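Local coordinates for kinesin-like protein Nod (Drosophila melanogaster, PDB 3DCB) that forms the motor domain of a kinesin-family ATPase that binds microtubules and is required for segregating non-exchange chromosomes in meiosis, at residues A[97-102]-A[240-245]; A[106-111]-A[309-314]. All blocks are in the same frame, centred on the assembly; numbering follows the deposited sequence.

Contact 1 of 2, residues A[97-102]-A[240-245]; sequences TALAYG and VDLAGS. With ANP (phosphoaminophosphonic acid-adenylate ester), chain C.
V240 pairs with residues 97-102 from the neighbouring strand, bonding on either side of L99: its N donates a nearly straight hydrogen bond to A98 O (2.7 Å, 173° at the hydrogen), and A100 N gives its hydrogen to V240 O at 2.8 Å. The pairing is parallel, L99 facing V240 and A100 facing D241. With CG1 of V240 anti to the backbone N (chi1 -173°), the two methyls part: CG1 lies against L99 CD1 at 3.8 Å, while CG2 meets T97 CG2 at 3.9 Å. D241 turns to the other face of the sheet, the one shared with A100, where helix 108-112 lies; D241 OD1 is hydrogen-bonded to S109 OG, which binds the magnesium ion, making D241 second-shell to the metal. L242, just past the end of strand 234-241, closes the ladder with a more bent bond from its N to A100 O (3.0 Å, 147°). L242 CB lies 3.2 Å from A100 O, and L242 CD2 reaches both L99 CD2, at 3.9 Å, and the CB of Y101. L268 of helix 266-277 touches the side chains of L99, Y101 and L242 and covers this apolar face. Beyond A243 the chain brings G244 CA beside G102 O, and G244 N donates to O1G of the nucleotide analogue at 2.9 Å. Two parallel strands that end at the phosphates make the nucleotide site of a P-loop NTPase: one runs into the P-loop, the other into the Asp-Leu-Ala-Gly sequence of switch II, whose G244 N-H on the gamma-phosphate is consistent with a sensing role, as in other kinesins.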
loop_
_atom_site.group_PDB
_atom_site.type_symbol
_atom_site.label_atom_id
_atom_site.label_comp_id
_atom_site.label_asym_id
_atom_site.label_seq_id
_atom_site.Cartn_x
_atom_site.Cartn_y
_atom_site.Cartn_z
ATOM N N THR A 97 3.100 3.814 6.065
ATOM C CA THR A 97 2.190 3.629 4.948
ATOM C C THR A 97 2.799 2.792 3.825
ATOM O O THR A 97 3.907 3.056 3.387
ATOM C CB THR A 97 1.735 4.961 4.360
ATOM O OG1 THR A 97 1.174 5.782 5.392
ATOM C CG2 THR A 97 0.663 4.714 3.301
ATOM N N ALA A 98 2.081 1.765 3.391
ATOM C CA ALA A 98 2.544 0.917 2.299
ATOM C C ALA A 98 1.511 1.114 1.172
ATOM O O ALA A 98 0.323 0.839 1.358
ATOM C CB ALA A 98 2.599 -0.550 2.738
ATOM N N LEU A 99 1.979 1.602 0.024
ATOM C CA LEU A 99 1.111 1.890 -1.116
ATOM C C LEU A 99 1.438 1.110 -2.383
ATOM O O LEU A 99 2.571 1.137 -2.867
ATOM C CB LEU A 99 1.177 3.388 -1.438
ATOM C CG LEU A 99 0.252 3.943 -2.524
ATOM C CD1 LEU A 99 -0.127 5.354 -2.134
ATOM C CD2 LEU A 99 0.927 3.927 -3.906
ATOM N N ALA A 100 0.443 0.437 -2.943
ATOM C CA ALA A 100 0.665 -0.307 -4.166
ATOM C C ALA A 100 -0.014 0.406 -5.349
ATOM O O ALA A 100 -1.203 0.726 -5.285
ATOM C CB ALA A 100 0.138 -1.740 -4.026
ATOM N N TYR A 101 0.755 0.666 -6.406
ATOM C CA TYR A 101 0.245 1.307 -7.603
ATOM C C TYR A 101 0.795 0.575 -8.810
ATOM O O TYR A 101 1.752 -0.188 -8.693
ATOM C CB TYR A 101 0.677 2.775 -7.650
ATOM C CG TYR A 101 2.131 2.987 -7.969
ATOM C CD1 TYR A 101 3.130 2.641 -7.054
ATOM C CD2 TYR A 101 2.521 3.469 -9.224
ATOM C CE1 TYR A 101 4.482 2.756 -7.383
ATOM C CE2 TYR A 101 3.871 3.593 -9.561
ATOM C CZ TYR A 101 4.845 3.236 -8.639
ATOM O OH TYR A 101 6.176 3.380 -8.972
ATOM N N GLY A 102 0.178 0.798 -9.967
ATOM C CA GLY A 102 0.631 0.147 -11.184
ATOM C C GLY A 102 -0.521 -0.197 -12.101
ATOM O O GLY A 102 -1.678 0.033 -11.752
ATOM N N VAL A 240 -2.403 0.729 1.351
ATOM C CA VAL A 240 -3.069 1.387 0.228
ATOM C C VAL A 240 -3.052 0.584 -1.057
ATOM O O VAL A 240 -1.992 0.287 -1.612
ATOM C CB VAL A 240 -2.438 2.773 -0.068
ATOM C CG1 VAL A 240 -3.263 3.502 -1.116
ATOM C CG2 VAL A 240 -2.380 3.603 1.219
ATOM N N ASP A 241 -4.241 0.257 -1.542
ATOM C CA ASP A 241 -4.406 -0.537 -2.748
ATOM C C ASP A 241 -5.018 0.319 -3.860
ATOM O O ASP A 241 -6.243 0.419 -3.996
ATOM C CB ASP A 241 -5.312 -1.715 -2.429
ATOM C CG ASP A 241 -5.324 -2.775 -3.516
ATOM O OD1 ASP A 241 -6.204 -3.660 -3.435
ATOM O OD2 ASP A 241 -4.473 -2.740 -4.426
ATOM N N LEU A 242 -4.154 0.937 -4.657
ATOM C CA LEU A 242 -4.597 1.742 -5.789
ATOM C C LEU A 242 -5.048 0.861 -6.950
ATOM O O LEU A 242 -4.402 -0.136 -7.272
ATOM C CB LEU A 242 -3.480 2.683 -6.248
ATOM C CG LEU A 242 -3.590 4.138 -5.790
ATOM C CD1 LEU A 242 -4.106 4.214 -4.361
ATOM C CD2 LEU A 242 -2.249 4.845 -5.917
ATOM N N ALA A 243 -6.161 1.234 -7.572
ATOM C CA ALA A 243 -6.644 0.542 -8.761
ATOM C C ALA A 243 -5.819 0.914 -9.989
ATOM O O ALA A 243 -5.352 2.046 -10.115
ATOM C CB ALA A 243 -8.115 0.851 -8.994
ATOM N N GLY A 244 -5.644 -0.046 -10.891
ATOM C CA GLY A 244 -5.017 0.218 -12.173
ATOM C C GLY A 244 -5.988 0.791 -13.187
ATOM O O GLY A 244 -7.143 0.370 -13.262
ATOM N N SER A 245 -5.517 1.756 -13.969
ATOM C CA SER A 245 -6.368 2.447 -14.930
ATOM C C SER A 245 -7.248 1.463 -15.694
ATOM O O SER A 245 -6.836 0.339 -15.979
ATOM C CB SER A 245 -5.520 3.263 -15.908
ATOM O OG SER A 245 -4.500 3.974 -15.228
HETATM P PG ANP C . -6.443 -3.884 -10.636
HETATM O O1G ANP C . -5.377 -2.880 -10.705
HETATM O O2G ANP C . -7.504 -3.610 -11.791
HETATM O O3G ANP C . -7.218 -3.744 -9.242
HETATM P PB ANP C . -4.699 -5.882 -9.622
HETATM O O1B ANP C . -3.515 -5.037 -9.850
HETATM O O2B ANP C . -5.284 -5.613 -8.151
HETATM N N3B ANP C . -5.852 -5.469 -10.815
HETATM P PA ANP C . -4.756 -8.422 -8.703
HETATM O O1A ANP C . -4.090 -8.011 -7.462
HETATM O O2A ANP C . -6.331 -8.329 -8.538
HETATM O O3A ANP C . -4.323 -7.425 -9.928
HETATM O "O5'" ANP C . -4.319 -9.907 -9.079
HETATM C "C5'" ANP C . -4.982 -10.294 -10.307
HETATM C "C4'" ANP C . -4.823 -11.805 -10.509
HETATM O "O4'" ANP C . -3.412 -12.154 -10.651
HETATM C "C3'" ANP C . -5.378 -12.548 -9.260
HETATM O "O3'" ANP C . -5.778 -13.869 -9.562
HETATM C "C2'" ANP C . -4.016 -12.764 -8.504
HETATM O "O2'" ANP C . -4.090 -13.869 -7.596
HETATM C "C1'" ANP C . -3.080 -13.160 -9.671
HETATM N N9 ANP C . -1.685 -13.005 -9.250
HETATM C C8 ANP C . -0.933 -11.855 -9.298
HETATM N N7 ANP C . 0.217 -12.035 -8.712
HETATM C C5 ANP C . 0.365 -13.350 -8.417
HETATM C C6 ANP C . 1.359 -14.137 -7.796
HETATM N N6 ANP C . 2.579 -13.587 -7.481
HETATM N N1 ANP C . 1.093 -15.437 -7.512
HETATM C C2 ANP C . -0.049 -16.014 -7.921
HETATM N N3 ANP C . -1.026 -15.308 -8.493
HETATM C C4 ANP C . -0.884 -13.988 -8.713
#

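Contact 2 of 2, residues A[106-111]-A[309-314]; sequences TGKSYS and LACISP. With MG (magnesium ion), chain B; ANP (phosphoaminophosphonic acid-adenylate ester), chain C.
K108 rests its aliphatic stem on C311 and carries its amine to the phosphates. CB lies near O1B of the nucleotide analogue; CG then passes C311 SG at 3.5 Å, a sulfur aimed at the helix from strand 309-312. Bends at chi3 and chi4 (-67° and -58°) turn the end of the chain toward the beta- and gamma-phosphate oxygens, bringing K108 CE to 3.2 Å from O1G. At the tip, NZ bridges O1B and O1G, each 2.7 Å away, and makes a third bond to G102 O. Beside it T106 OG1, hydrogen-bonded to Q103 O, packs on C311 CB at 3.3 Å, and CG2 lies against the peptide bond between I312 and S313. One turn into the helix, S111 CB meets L309 CD2, while S111 N and OG grip G107 O from opposite faces of its plane. On the nucleotide side, S109 OG binds magnesium at 2.3 Å and the Y110 ring lays one face over the adenine. No hydrogen bond joins the two segments, which meet by van der Waals contact alone. The five N-H groups of residues 106-110 and the K108 amine go to the phosphates, where with magnesium they probably offset much of the negative charge.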
loop_
_atom_site.group_PDB
_atom_site.type_symbol
_atom_site.label_atom_id
_atom_site.label_comp_id
_atom_site.label_asym_id
_atom_site.label_seq_id
_atom_site.Cartn_x
_atom_site.Cartn_y
_atom_site.Cartn_z
ATOM N N THR A 106 -1.731 -6.466 -12.191
ATOM C CA THR A 106 -0.334 -6.765 -11.886
ATOM C C THR A 106 -0.124 -7.336 -10.488
ATOM O O THR A 106 1.015 -7.502 -10.045
ATOM C CB THR A 106 0.561 -5.520 -12.043
ATOM O OG1 THR A 106 -0.062 -4.392 -11.415
ATOM C CG2 THR A 106 0.809 -5.229 -13.510
ATOM N N GLY A 107 -1.217 -7.624 -9.784
ATOM C CA GLY A 107 -1.104 -8.191 -8.452
ATOM C C GLY A 107 -1.032 -7.211 -7.295
ATOM O O GLY A 107 -0.529 -7.565 -6.227
ATOM N N LYS A 108 -1.522 -5.986 -7.488
ATOM C CA LYS A 108 -1.514 -5.001 -6.410
ATOM C C LYS A 108 -2.419 -5.492 -5.283
ATOM O O LYS A 108 -2.008 -5.579 -4.123
ATOM C CB LYS A 108 -2.020 -3.646 -6.907
ATOM C CG LYS A 108 -1.101 -3.000 -7.912
ATOM C CD LYS A 108 -1.558 -1.611 -8.301
ATOM C CE LYS A 108 -2.874 -1.617 -9.090
ATOM N NZ LYS A 108 -2.789 -2.433 -10.324
ATOM N N SER A 109 -3.654 -5.829 -5.637
ATOM C CA SER A 109 -4.601 -6.322 -4.651
ATOM C C SER A 109 -4.162 -7.609 -3.989
ATOM O O SER A 109 -4.338 -7.794 -2.787
ATOM C CB SER A 109 -5.953 -6.546 -5.292
ATOM O OG SER A 109 -6.764 -5.415 -5.077
ATOM N N TYR A 110 -3.604 -8.501 -4.798
ATOM C CA TYR A 110 -3.129 -9.790 -4.344
ATOM C C TYR A 110 -2.021 -9.577 -3.323
ATOM O O TYR A 110 -2.028 -10.174 -2.243
ATOM C CB TYR A 110 -2.607 -10.574 -5.550
ATOM C CG TYR A 110 -1.830 -11.820 -5.207
ATOM C CD1 TYR A 110 -2.479 -12.991 -4.794
ATOM C CD2 TYR A 110 -0.434 -11.832 -5.299
ATOM C CE1 TYR A 110 -1.755 -14.143 -4.488
ATOM C CE2 TYR A 110 0.296 -12.974 -4.985
ATOM C CZ TYR A 110 -0.367 -14.126 -4.589
ATOM O OH TYR A 110 0.343 -15.270 -4.335
ATOM N N SER A 111 -1.078 -8.706 -3.673
ATOM C CA SER A 111 0.066 -8.382 -2.832
ATOM C C SER A 111 -0.255 -7.706 -1.518
ATOM O O SER A 111 0.420 -7.938 -0.516
ATOM C CB SER A 111 1.033 -7.470 -3.591
ATOM O OG SER A 111 1.599 -8.162 -4.679
ATOM N N LEU A 309 5.133 0.236 -3.477
ATOM C CA LEU A 309 5.335 -1.078 -4.069
ATOM C C LEU A 309 4.788 -0.987 -5.488
ATOM O O LEU A 309 3.582 -1.081 -5.700
ATOM C CB LEU A 309 4.599 -2.177 -3.292
ATOM C CG LEU A 309 4.645 -3.533 -4.024
ATOM C CD1 LEU A 309 6.100 -3.857 -4.390
ATOM C CD2 LEU A 309 4.019 -4.638 -3.193
ATOM N N ALA A 310 5.680 -0.781 -6.448
ATOM C CA ALA A 310 5.279 -0.667 -7.841
ATOM C C ALA A 310 5.117 -2.073 -8.434
ATOM O O ALA A 310 6.040 -2.890 -8.352
ATOM C CB ALA A 310 6.340 0.140 -8.622
ATOM N N CYS A 311 3.950 -2.367 -9.003
ATOM C CA CYS A 311 3.718 -3.684 -9.605
ATOM C C CYS A 311 3.781 -3.534 -11.123
ATOM O O CYS A 311 3.118 -2.673 -11.685
ATOM C CB CYS A 311 2.342 -4.218 -9.218
ATOM S SG CYS A 311 2.114 -4.341 -7.449
ATOM N N ILE A 312 4.579 -4.346 -11.803
ATOM C CA ILE A 312 4.662 -4.222 -13.257
ATOM C C ILE A 312 4.356 -5.519 -13.977
ATOM O O ILE A 312 4.467 -6.608 -13.408
ATOM C CB ILE A 312 6.056 -3.727 -13.703
ATOM C CG1 ILE A 312 7.146 -4.569 -13.037
ATOM C CG2 ILE A 312 6.204 -2.246 -13.390
ATOM C CD1 ILE A 312 8.532 -4.333 -13.587
ATOM N N SER A 313 3.974 -5.399 -15.239
ATOM C CA SER A 313 3.650 -6.572 -16.040
ATOM C C SER A 313 4.882 -7.077 -16.772
ATOM O O SER A 313 5.735 -6.299 -17.182
ATOM C CB SER A 313 2.561 -6.237 -17.065
ATOM O OG SER A 313 2.758 -6.967 -18.269
ATOM N N PRO A 314 4.995 -8.400 -16.930
ATOM C CA PRO A 314 6.137 -8.994 -17.629
ATOM C C PRO A 314 5.894 -8.999 -19.130
ATOM O O PRO A 314 6.830 -9.122 -19.920
ATOM C CB PRO A 314 6.191 -10.401 -17.060
ATOM C CG PRO A 314 4.734 -10.708 -16.849
ATOM C CD PRO A 314 4.233 -9.438 -16.210
HETATM MG MG MG B . -7.084 -4.453 -7.099
HETATM P PG ANP C . -6.443 -3.884 -10.636
HETATM O O1G ANP C . -5.377 -2.880 -10.705
HETATM O O2G ANP C . -7.504 -3.610 -11.791
HETATM O O3G ANP C . -7.218 -3.744 -9.242
HETATM P PB ANP C . -4.699 -5.882 -9.622
HETATM O O1B ANP C . -3.515 -5.037 -9.850
HETATM O O2B ANP C . -5.284 -5.613 -8.151
HETATM N N3B ANP C . -5.852 -5.469 -10.815
HETATM P PA ANP C . -4.756 -8.422 -8.703
HETATM O O1A ANP C . -4.090 -8.011 -7.462
HETATM O O2A ANP C . -6.331 -8.329 -8.538
HETATM O O3A ANP C . -4.323 -7.425 -9.928
HETATM O "O5'" ANP C . -4.319 -9.907 -9.079
HETATM C "C5'" ANP C . -4.982 -10.294 -10.307
HETATM C "C4'" ANP C . -4.823 -11.805 -10.509
HETATM O "O4'" ANP C . -3.412 -12.154 -10.651
HETATM C "C3'" ANP C . -5.378 -12.548 -9.260
HETATM O "O3'" ANP C . -5.778 -13.869 -9.562
HETATM C "C2'" ANP C . -4.016 -12.764 -8.504
HETATM O "O2'" ANP C . -4.090 -13.869 -7.596
HETATM C "C1'" ANP C . -3.080 -13.160 -9.671
HETATM N N9 ANP C . -1.685 -13.005 -9.250
HETATM C C8 ANP C . -0.933 -11.855 -9.298
HETATM N N7 ANP C . 0.217 -12.035 -8.712
HETATM C C5 ANP C . 0.365 -13.350 -8.417
HETATM C C6 ANP C . 1.359 -14.137 -7.796
HETATM N N6 ANP C . 2.579 -13.587 -7.481
HETATM N N1 ANP C . 1.093 -15.437 -7.512
HETATM C C2 ANP C . -0.049 -16.014 -7.921
HETATM N N3 ANP C . -1.026 -15.308 -8.493
HETATM C C4 ANP C . -0.884 -13.988 -8.713
HETATM O O HOH W 1 -7.889 -6.379 -8.370
HETATM O O HOH W 2 -5.920 -2.319 -6.850
HETATM O O HOH W 3 -9.267 -3.669 -6.354
#

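How the contacts relate
Both contacts are buried: the centre of contact 1 lies about 6 Å from the centre of the chain, that of contact 2 about 11 Å, and the two centres are about 9 Å apart. They share the central sheet: strand 96-102 runs between strands 234-241 and 305-312, and L309 N donates to L99 O at 2.8 Å to tie the two pairs together. Contact 1 is strand on strand, held by a backbone ladder and leucine and valine side chains; contact 2 sets a loop and helix on a strand by packing alone. Helix 108-112 follows strand 96-102, and both contacts reach the nucleotide: G244 N bonds the gamma-phosphate oxygen O1G, the amides of 106-110 the alpha and beta groups.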